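Local coordinates for protein diadenosine tetraphosphatase, putative (Trypanosoma brucei, PDB 2QJC) that binds two manganese ions and is probably a calcineurin-like metallophosphoesterase that hydrolyses phosphate esters or anhydrides, possibly diadenosine tetraphosphate, at residues S77-H82 with L126-R131; T160-I165 with A179-N184; P189-W194 with E212-L217. All blocks are in the same frame, centred on the assembly; numbering follows the deposited sequence.

The three contacts run in series along one calcineurin-like phosphoesterase chain, and the first two meet at its dimanganese centre. Interaction 1 carries Asn81, a manganese ligand, and interaction 2 abuts it, Asn81 CB lying 4.1 Å from Thr160 CG2; their centres are about 19 Å apart. Both reach the same phosphate ion, interaction 1 through His82 and interaction 2 through Arg162, whose side chain is about 6 Å from a manganese. Interaction 3 adjoins interaction 2, their centres about 15 Å apart, where Trp190 N and Arg162 O, 3.0 Å apart, probably hydrogen-bond. It stays away from the metals: the side chain of Ala191 is about 11 Å from that of His204.

Interaction 1 (S77-H82 with L126-R131); sequences SVLGNH and LPHIIR. With PO4 (phosphate ion), chain D.
Leu79 N donates to Pro127 O at 2.7 Å, the one direct backbone hydrogen bond between 77-82 and 126-131. The bond is bent, 136° at the hydrogen, although the nitrogen lies nearly on the line of the C=O bond. Pro127 O also receives a CA-H...O contact from Val78 CA at 3.1 Å. A water extends the join, donating to both Leu79 O and His128 O.

The apolar contacts flank this polar seam. Val78 CG1 stands beside its own backbone N (chi1 -72°) and meets Ile130 CG1 at 3.6 Å; beta-branched apolar residues suit this buried place between the two sheets. Leu79 crosses Leu126 at about a right angle, their CD1 methyls 4.2 Å apart. Leu79 and the His128 side chain lie side by side, Leu79 CD2 3.9 Å from His128 CE1. His128 ND1 is buried with no partner in the model. Ser77 OG donates to the next carbonyl, Val78 O, so the hydroxyl is satisfied within its own segment.

Gly80 holds the N-cap position of helix 81-91, its N bonded to Asp83 OD2. In that helix Asn81 binds manganese, and His82 NE2 donates to phosphate O3 at 2.9 Å and 164°, in the ring plane. Strand 76-77 thus leads into the Gly-Asn-His (GNH) metal-binding motif of calcineurin-like phosphoesterases, packed against loop 126-128 and the strand 129-132 that follows it, in the other sheet.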
loop_
_atom_site.group_PDB
_atom_site.type_symbol
_atom_site.label_atom_id
_atom_site.label_comp_id
_atom_site.label_asym_id
_atom_site.label_seq_id
_atom_site.Cartn_x
_atom_site.Cartn_y
_atom_site.Cartn_z
ATOM N N SER A 77 7.525 3.006 1.954
ATOM C CA SER A 77 6.535 2.052 1.474
ATOM C C SER A 77 6.363 0.915 2.455
ATOM O O SER A 77 7.321 0.517 3.131
ATOM C CB SER A 77 6.949 1.457 0.131
ATOM O OG SER A 77 6.007 0.480 -0.279
ATOM N N VAL A 78 5.140 0.402 2.566
ATOM C CA VAL A 78 4.951 -0.746 3.428
ATOM C C VAL A 78 5.060 -1.939 2.497
ATOM O O VAL A 78 5.140 -1.777 1.267
ATOM C CB VAL A 78 3.587 -0.737 4.195
ATOM C CG1 VAL A 78 3.633 0.331 5.282
ATOM C CG2 VAL A 78 2.408 -0.507 3.242
ATOM N N LEU A 79 5.092 -3.133 3.078
ATOM C CA LEU A 79 5.220 -4.356 2.297
ATOM C C LEU A 79 3.879 -4.879 1.805
ATOM O O LEU A 79 2.951 -5.051 2.600
ATOM C CB LEU A 79 5.905 -5.427 3.142
ATOM C CG LEU A 79 6.300 -6.730 2.442
ATOM C CD1 LEU A 79 7.264 -6.427 1.296
ATOM C CD2 LEU A 79 6.951 -7.663 3.456
ATOM N N GLY A 80 3.780 -5.115 0.495
ATOM C CA GLY A 80 2.550 -5.641 -0.088
ATOM C C GLY A 80 2.635 -7.162 -0.155
ATOM O O GLY A 80 3.710 -7.715 0.077
ATOM N N ASN A 81 1.543 -7.863 -0.456
ATOM C CA ASN A 81 1.650 -9.321 -0.484
ATOM C C ASN A 81 2.360 -9.856 -1.720
ATOM O O ASN A 81 2.873 -10.969 -1.702
ATOM C CB ASN A 81 0.281 -10.005 -0.309
ATOM C CG ASN A 81 -0.682 -9.680 -1.411
ATOM O OD1 ASN A 81 -1.292 -10.577 -2.002
ATOM N ND2 ASN A 81 -0.841 -8.395 -1.693
ATOM N N HIS A 82 2.397 -9.071 -2.794
ATOM C CA HIS A 82 3.105 -9.499 -3.996
ATOM C C HIS A 82 4.592 -9.279 -3.760
ATOM O O HIS A 82 5.430 -10.035 -4.253
ATOM C CB HIS A 82 2.633 -8.714 -5.212
ATOM C CG HIS A 82 1.382 -9.260 -5.826
ATOM N ND1 HIS A 82 1.396 -10.203 -6.833
ATOM C CD2 HIS A 82 0.078 -9.010 -5.559
ATOM C CE1 HIS A 82 0.153 -10.506 -7.164
ATOM N NE2 HIS A 82 -0.666 -9.796 -6.406
ATOM N N LEU A 126 11.311 -3.132 3.919
ATOM C CA LEU A 126 10.000 -2.515 4.089
ATOM C C LEU A 126 9.217 -3.020 5.297
ATOM O O LEU A 126 9.124 -4.221 5.531
ATOM C CB LEU A 126 9.137 -2.732 2.839
ATOM C CG LEU A 126 9.656 -2.279 1.471
ATOM C CD1 LEU A 126 8.573 -2.546 0.441
ATOM C CD2 LEU A 126 10.027 -0.791 1.487
ATOM N N PRO A 127 8.633 -2.096 6.079
ATOM C CA PRO A 127 7.852 -2.492 7.250
ATOM C C PRO A 127 6.445 -2.865 6.765
ATOM O O PRO A 127 6.126 -2.712 5.580
ATOM C CB PRO A 127 7.849 -1.230 8.103
ATOM C CG PRO A 127 7.754 -0.150 7.069
ATOM C CD PRO A 127 8.726 -0.626 5.980
ATOM N N HIS A 128 5.611 -3.352 7.673
ATOM C CA HIS A 128 4.247 -3.731 7.325
ATOM C C HIS A 128 3.304 -2.554 7.557
ATOM O O HIS A 128 2.302 -2.389 6.852
ATOM C CB HIS A 128 3.795 -4.910 8.189
ATOM C CG HIS A 128 4.620 -6.145 8.011
ATOM N ND1 HIS A 128 4.477 -6.988 6.929
ATOM C CD2 HIS A 128 5.604 -6.677 8.775
ATOM C CE1 HIS A 128 5.336 -7.987 7.035
ATOM N NE2 HIS A 128 6.032 -7.822 8.146
ATOM N N ILE A 129 3.635 -1.743 8.556
ATOM C CA ILE A 129 2.813 -0.601 8.926
ATOM C C ILE A 129 3.637 0.656 9.173
ATOM O O ILE A 129 4.705 0.595 9.774
ATOM C CB ILE A 129 2.013 -0.914 10.211
ATOM C CG1 ILE A 129 1.129 -2.141 9.979
ATOM C CG2 ILE A 129 1.171 0.293 10.624
ATOM C CD1 ILE A 129 0.522 -2.710 11.243
ATOM N N ILE A 130 3.135 1.794 8.706
ATOM C CA ILE A 130 3.814 3.068 8.924
ATOM C C ILE A 130 2.836 4.054 9.551
ATOM O O ILE A 130 1.735 4.268 9.032
ATOM C CB ILE A 130 4.373 3.666 7.605
ATOM C CG1 ILE A 130 5.492 2.772 7.068
ATOM C CG2 ILE A 130 4.918 5.087 7.850
ATOM C CD1 ILE A 130 6.012 3.201 5.706
ATOM N N ARG A 131 3.232 4.633 10.682
ATOM C CA ARG A 131 2.400 5.608 11.381
ATOM C C ARG A 131 2.919 7.022 11.097
ATOM O O ARG A 131 4.120 7.284 11.216
ATOM C CB ARG A 131 2.420 5.355 12.895
ATOM C CG ARG A 131 2.012 3.957 13.320
ATOM C CD ARG A 131 1.894 3.841 14.847
ATOM N NE ARG A 131 0.575 4.257 15.322
ATOM C CZ ARG A 131 0.165 4.172 16.586
ATOM N NH1 ARG A 131 0.975 3.692 17.519
ATOM N NH2 ARG A 131 -1.069 4.539 16.912
HETATM P P PO4 D . -4.043 -8.087 -5.692
HETATM O O1 PO4 D . -4.604 -7.235 -6.959
HETATM O O2 PO4 D . -5.247 -8.286 -4.678
HETATM O O3 PO4 D . -3.534 -9.461 -6.215
HETATM O O4 PO4 D . -2.906 -7.276 -5.007
HETATM O O HOH W 1 1.386 -3.978 4.844
#

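Interaction 2 (T160-I165 with A179-N184); sequences TMRNLI and ATEETN. With PO4 (phosphate ion), chain D.
Arg162 N and Asn163 N both donate to Thr180 O, forming a classic beta bulge in the antiparallel hairpin of strands 163-166 and 177-180. The bond from Asn163 N to Thr180 O, 3.0 Å long, runs nearly along the carbonyl, whereas the Arg162 nitrogen stands 34° from the carbonyl plane. Thr180 N returns a bond to Asn163 O at 2.9 Å, completing the hydrogen-bonded pair.

Arg162, the first residue of the bulge, sends out an arm extended from CG to NE, which lays its guanidinium beside Glu181, the carboxylate plane only 8° from its own. Arg162 NH2 stays 4.5 Å from Glu181 OE2, beyond a salt bridge. Instead, Arg162 NH2 donates to phosphate O2 at 2.8 Å. Arg162 NH1 forms a salt bridge to Asp205, which helps fix the guanidinium near the metal centre, where a positive group suits a bound anion.

Glu181 also crosses Thr160 at a slant, Glu181 CB lying 3.2 Å from Thr160 O, while Thr160 OG1 bonds to Asp156 O. Thr180 OG1 accepts from Glu182 N in an ST turn. Asn163 OD1 is held by Arg208, and Asn163 CB packs on Thr180 CG2. On the other face of the hairpin, the small Ala179 admits two larger neighbours: Ala179 CB receives Leu164 CD2 at 4.0 Å and, from the selenomethionine Met161, the CE methyl at 3.9 Å.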
loop_
_atom_site.group_PDB
_atom_site.type_symbol
_atom_site.label_atom_id
_atom_site.label_comp_id
_atom_site.label_asym_id
_atom_site.label_seq_id
_atom_site.Cartn_x
_atom_site.Cartn_y
_atom_site.Cartn_z
ATOM N N THR A 160 -3.203 -9.147 3.357
ATOM C CA THR A 160 -4.173 -9.834 2.491
ATOM C C THR A 160 -5.667 -9.690 2.797
ATOM O O THR A 160 -6.497 -10.115 1.990
ATOM C CB THR A 160 -3.913 -11.371 2.456
ATOM O OG1 THR A 160 -4.310 -11.946 3.707
ATOM C CG2 THR A 160 -2.442 -11.677 2.219
HETATM N N MSE A 161 -6.029 -9.100 3.932
HETATM C CA MSE A 161 -7.451 -9.018 4.290
HETATM C C MSE A 161 -8.372 -8.183 3.397
HETATM O O MSE A 161 -8.021 -7.082 2.961
HETATM C CB MSE A 161 -7.604 -8.553 5.749
HETATM C CG MSE A 161 -7.507 -7.040 5.960
HETATM SE SE MSE A 161 -7.574 -6.532 7.847
HETATM C CE MSE A 161 -9.391 -7.003 8.265
ATOM N N ARG A 162 -9.559 -8.728 3.132
ATOM C CA ARG A 162 -10.579 -8.051 2.335
ATOM C C ARG A 162 -11.874 -7.979 3.150
ATOM O O ARG A 162 -12.605 -6.977 3.116
ATOM C CB ARG A 162 -10.856 -8.814 1.036
ATOM C CG ARG A 162 -9.721 -8.802 0.030
ATOM C CD ARG A 162 -10.005 -9.789 -1.103
ATOM N NE ARG A 162 -8.785 -10.204 -1.804
ATOM C CZ ARG A 162 -8.197 -9.496 -2.760
ATOM N NH1 ARG A 162 -8.711 -8.333 -3.140
ATOM N NH2 ARG A 162 -7.098 -9.956 -3.340
ATOM N N ASN A 163 -12.130 -9.046 3.902
ATOM C CA ASN A 163 -13.333 -9.168 4.709
ATOM C C ASN A 163 -13.107 -9.514 6.186
ATOM O O ASN A 163 -12.047 -9.994 6.584
ATOM C CB ASN A 163 -14.244 -10.241 4.090
ATOM C CG ASN A 163 -15.060 -9.722 2.907
ATOM O OD1 ASN A 163 -14.674 -8.764 2.238
ATOM N ND2 ASN A 163 -16.196 -10.368 2.645
ATOM N N LEU A 164 -14.140 -9.262 6.984
ATOM C CA LEU A 164 -14.152 -9.569 8.414
ATOM C C LEU A 164 -15.490 -10.275 8.684
ATOM O O LEU A 164 -16.570 -9.754 8.352
ATOM C CB LEU A 164 -14.045 -8.288 9.254
ATOM C CG LEU A 164 -12.642 -7.688 9.431
ATOM C CD1 LEU A 164 -12.752 -6.271 9.996
ATOM C CD2 LEU A 164 -11.813 -8.578 10.344
ATOM N N ILE A 165 -15.404 -11.464 9.273
ATOM C CA ILE A 165 -16.581 -12.272 9.571
ATOM C C ILE A 165 -16.772 -12.451 11.073
ATOM O O ILE A 165 -15.838 -12.829 11.787
ATOM C CB ILE A 165 -16.456 -13.680 8.961
ATOM C CG1 ILE A 165 -15.986 -13.585 7.508
ATOM C CG2 ILE A 165 -17.796 -14.397 9.054
ATOM C CD1 ILE A 165 -15.652 -14.923 6.889
ATOM N N ALA A 179 -10.399 -12.189 10.171
ATOM C CA ALA A 179 -9.950 -11.495 8.969
ATOM C C ALA A 179 -9.722 -12.508 7.859
ATOM O O ALA A 179 -9.074 -13.529 8.071
ATOM C CB ALA A 179 -8.652 -10.744 9.255
ATOM N N THR A 180 -10.251 -12.238 6.674
ATOM C CA THR A 180 -10.048 -13.169 5.573
ATOM C C THR A 180 -9.778 -12.495 4.228
ATOM O O THR A 180 -10.325 -11.434 3.919
ATOM C CB THR A 180 -11.250 -14.122 5.416
ATOM O OG1 THR A 180 -10.979 -15.048 4.357
ATOM C CG2 THR A 180 -12.521 -13.344 5.102
ATOM N N GLU A 181 -8.921 -13.126 3.437
ATOM C CA GLU A 181 -8.570 -12.633 2.112
ATOM C C GLU A 181 -9.662 -13.021 1.120
ATOM O O GLU A 181 -9.852 -12.369 0.094
ATOM C CB GLU A 181 -7.238 -13.240 1.679
ATOM C CG GLU A 181 -6.929 -13.096 0.209
ATOM C CD GLU A 181 -5.594 -13.718 -0.147
ATOM O OE1 GLU A 181 -5.256 -14.762 0.463
ATOM O OE2 GLU A 181 -4.895 -13.175 -1.034
ATOM N N GLU A 182 -10.376 -14.095 1.436
ATOM C CA GLU A 182 -11.447 -14.567 0.573
ATOM C C GLU A 182 -12.718 -13.751 0.805
ATOM O O GLU A 182 -12.887 -13.117 1.850
ATOM C CB GLU A 182 -11.693 -16.061 0.817
ATOM C CG GLU A 182 -10.547 -16.944 0.302
ATOM C CD GLU A 182 -10.729 -18.424 0.613
ATOM O OE1 GLU A 182 -11.738 -19.014 0.165
ATOM O OE2 GLU A 182 -9.859 -19.002 1.304
ATOM N N THR A 183 -13.602 -13.756 -0.184
ATOM C CA THR A 183 -14.842 -13.005 -0.085
ATOM C C THR A 183 -16.061 -13.929 -0.177
ATOM O O THR A 183 -17.202 -13.482 -0.043
ATOM C CB THR A 183 -14.893 -11.911 -1.192
ATOM O OG1 THR A 183 -16.144 -11.211 -1.136
ATOM C CG2 THR A 183 -14.712 -12.532 -2.571
ATOM N N ASN A 184 -15.812 -15.221 -0.378
ATOM C CA ASN A 184 -16.893 -16.198 -0.489
ATOM C C ASN A 184 -17.313 -16.850 0.835
ATOM O O ASN A 184 -18.120 -17.781 0.841
ATOM C CB ASN A 184 -16.528 -17.294 -1.501
ATOM C CG ASN A 184 -15.180 -17.940 -1.217
ATOM O OD1 ASN A 184 -14.681 -17.907 -0.095
ATOM N ND2 ASN A 184 -14.592 -18.547 -2.242
HETATM P P PO4 D . -4.043 -8.087 -5.692
HETATM O O1 PO4 D . -4.604 -7.235 -6.959
HETATM O O2 PO4 D . -5.247 -8.286 -4.678
HETATM O O3 PO4 D . -3.534 -9.461 -6.215
HETATM O O4 PO4 D . -2.906 -7.276 -5.007
#

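Interaction 3 (P189-W194 with E212-L217); sequences PWASMW and EQYKPL
A type I beta turn, Glu212 to Lys215, sets Tyr214 against a short helical turn at Ala191 and Ser192; the two loops leading into strands 199-202 and 218-220 meet here at the protein surface. The tyrosine ring receives the backbone of this turn over one face. Ala191 C lies 4.2 Å above the centre of the Tyr214 ring, and Ser192 N is 3.8 Å above its plane but displaced toward the rim. Small residues let the ring lie close to the peptide: Ala191 offers only a methyl, its CB 3.6 Å from Tyr214 CD2. On the other part of the ring, Ser192 CA comes to 3.5 Å from Tyr214 CE1. At the phenol end, Pro189 crosses at about a right angle, placing its CG 3.6 Å from Tyr214 OH.

The helical turn is secured from within. Pro189 O accepts both Ser192 N and Ser192 OG, the hydroxyl bond lying in the carbonyl plane; OG reaches it from between backbone N and carbonyl carbon (chi1 73°).

A second patch joins Trp194 to Leu217. The carbonyl O of Leu217 approaches the indole edge near its plane, 3.1 Å from Trp194 CD1, while Leu217 CB packs against the same carbon at 4.0 Å. Trp194 NE1 is held by Glu198 O. A cis peptide bond precedes Pro216, just ahead of strand 218-220. This is loop-to-loop packing beside strands 199-202 and 218-220, the latter an outermost strand of its mixed sheet, with an aromatic ring laid on a helical turn.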
loop_
_atom_site.group_PDB
_atom_site.type_symbol
_atom_site.label_atom_id
_atom_site.label_comp_id
_atom_site.label_asym_id
_atom_site.label_seq_id
_atom_site.Cartn_x
_atom_site.Cartn_y
_atom_site.Cartn_z
ATOM N N PRO A 189 -16.879 -5.957 4.207
ATOM C CA PRO A 189 -15.588 -5.372 3.839
ATOM C C PRO A 189 -14.922 -4.880 5.115
ATOM O O PRO A 189 -15.548 -4.174 5.915
ATOM C CB PRO A 189 -15.972 -4.242 2.884
ATOM C CG PRO A 189 -17.416 -3.954 3.213
ATOM C CD PRO A 189 -17.981 -5.318 3.471
ATOM N N TRP A 190 -13.663 -5.260 5.316
ATOM C CA TRP A 190 -12.969 -4.886 6.538
ATOM C C TRP A 190 -13.074 -3.398 6.904
ATOM O O TRP A 190 -13.382 -3.066 8.048
ATOM C CB TRP A 190 -11.494 -5.326 6.481
ATOM C CG TRP A 190 -10.577 -4.306 5.875
ATOM C CD1 TRP A 190 -10.277 -4.153 4.548
ATOM C CD2 TRP A 190 -9.964 -3.206 6.557
ATOM N NE1 TRP A 190 -9.528 -3.017 4.364
ATOM C CE2 TRP A 190 -9.321 -2.417 5.580
ATOM C CE3 TRP A 190 -9.905 -2.808 7.901
ATOM C CZ2 TRP A 190 -8.625 -1.248 5.899
ATOM C CZ3 TRP A 190 -9.212 -1.642 8.224
ATOM C CH2 TRP A 190 -8.582 -0.875 7.222
ATOM N N ALA A 191 -12.849 -2.507 5.942
ATOM C CA ALA A 191 -12.888 -1.071 6.220
ATOM C C ALA A 191 -14.164 -0.568 6.886
ATOM O O ALA A 191 -14.120 0.387 7.671
ATOM C CB ALA A 191 -12.624 -0.280 4.944
ATOM N N SER A 192 -15.303 -1.196 6.593
ATOM C CA SER A 192 -16.556 -0.749 7.209
ATOM C C SER A 192 -16.536 -0.958 8.724
ATOM O O SER A 192 -17.327 -0.356 9.449
ATOM C CB SER A 192 -17.757 -1.503 6.622
ATOM O OG SER A 192 -17.786 -2.842 7.085
HETATM N N MSE A 193 -15.631 -1.803 9.203
HETATM C CA MSE A 193 -15.543 -2.101 10.631
HETATM C C MSE A 193 -14.504 -1.273 11.385
HETATM O O MSE A 193 -14.384 -1.393 12.610
HETATM C CB MSE A 193 -15.213 -3.577 10.832
HETATM C CG MSE A 193 -16.140 -4.533 10.109
HETATM SE SE MSE A 193 -17.920 -4.508 10.841
HETATM C CE MSE A 193 -17.616 -5.653 12.366
ATOM N N TRP A 194 -13.749 -0.448 10.661
ATOM C CA TRP A 194 -12.706 0.369 11.277
ATOM C C TRP A 194 -13.287 1.598 11.966
ATOM O O TRP A 194 -14.116 2.312 11.395
ATOM C CB TRP A 194 -11.661 0.775 10.225
ATOM C CG TRP A 194 -10.619 1.721 10.755
ATOM C CD1 TRP A 194 -10.540 3.060 10.527
ATOM C CD2 TRP A 194 -9.567 1.407 11.672
ATOM N NE1 TRP A 194 -9.507 3.608 11.250
ATOM C CE2 TRP A 194 -8.892 2.616 11.963
ATOM C CE3 TRP A 194 -9.131 0.223 12.282
ATOM C CZ2 TRP A 194 -7.799 2.677 12.840
ATOM C CZ3 TRP A 194 -8.043 0.282 13.154
ATOM C CH2 TRP A 194 -7.392 1.503 13.425
ATOM N N GLU A 212 -14.080 5.276 -0.898
ATOM C CA GLU A 212 -14.135 6.567 -0.211
ATOM C C GLU A 212 -15.329 6.739 0.724
ATOM O O GLU A 212 -15.469 7.788 1.348
ATOM C CB GLU A 212 -14.187 7.714 -1.220
ATOM C CG GLU A 212 -13.124 7.697 -2.293
ATOM C CD GLU A 212 -13.349 8.795 -3.321
ATOM O OE1 GLU A 212 -13.321 9.988 -2.944
ATOM O OE2 GLU A 212 -13.563 8.461 -4.506
ATOM N N GLN A 213 -16.181 5.726 0.832
ATOM C CA GLN A 213 -17.371 5.848 1.678
ATOM C C GLN A 213 -17.107 5.746 3.177
ATOM O O GLN A 213 -18.032 5.848 3.983
ATOM C CB GLN A 213 -18.414 4.800 1.289
ATOM C CG GLN A 213 -18.196 4.194 -0.074
ATOM C CD GLN A 213 -17.257 3.006 -0.032
ATOM O OE1 GLN A 213 -17.651 1.908 0.363
ATOM N NE2 GLN A 213 -16.008 3.220 -0.425
ATOM N N TYR A 214 -15.856 5.553 3.562
ATOM C CA TYR A 214 -15.548 5.436 4.976
ATOM C C TYR A 214 -14.728 6.617 5.455
ATOM O O TYR A 214 -14.229 6.626 6.579
ATOM C CB TYR A 214 -14.814 4.124 5.238
ATOM C CG TYR A 214 -15.534 2.923 4.668
ATOM C CD1 TYR A 214 -16.779 2.529 5.160
ATOM C CD2 TYR A 214 -14.973 2.184 3.629
ATOM C CE1 TYR A 214 -17.449 1.420 4.629
ATOM C CE2 TYR A 214 -15.627 1.077 3.092
ATOM C CZ TYR A 214 -16.860 0.701 3.595
ATOM O OH TYR A 214 -17.491 -0.395 3.070
ATOM N N LYS A 215 -14.581 7.611 4.591
ATOM C CA LYS A 215 -13.838 8.802 4.963
ATOM C C LYS A 215 -14.595 9.447 6.115
ATOM O O LYS A 215 -15.814 9.326 6.216
ATOM C CB LYS A 215 -13.748 9.787 3.787
ATOM C CG LYS A 215 -13.075 9.218 2.556
ATOM C CD LYS A 215 -12.949 10.237 1.443
ATOM C CE LYS A 215 -11.828 11.232 1.711
ATOM N NZ LYS A 215 -11.604 12.129 0.539
ATOM N N PRO A 216 -13.878 10.124 7.013
ATOM C CA PRO A 216 -12.424 10.294 6.977
ATOM C C PRO A 216 -11.663 9.212 7.755
ATOM O O PRO A 216 -10.447 9.304 7.912
ATOM C CB PRO A 216 -12.244 11.668 7.599
ATOM C CG PRO A 216 -13.262 11.630 8.703
ATOM C CD PRO A 216 -14.482 11.020 8.018
ATOM N N LEU A 217 -12.370 8.189 8.230
ATOM C CA LEU A 217 -11.733 7.129 9.010
ATOM C C LEU A 217 -10.869 6.157 8.209
ATOM O O LEU A 217 -9.969 5.532 8.765
ATOM C CB LEU A 217 -12.788 6.346 9.799
ATOM C CG LEU A 217 -13.473 7.118 10.934
ATOM C CD1 LEU A 217 -14.464 6.209 11.644
ATOM C CD2 LEU A 217 -12.421 7.623 11.922
#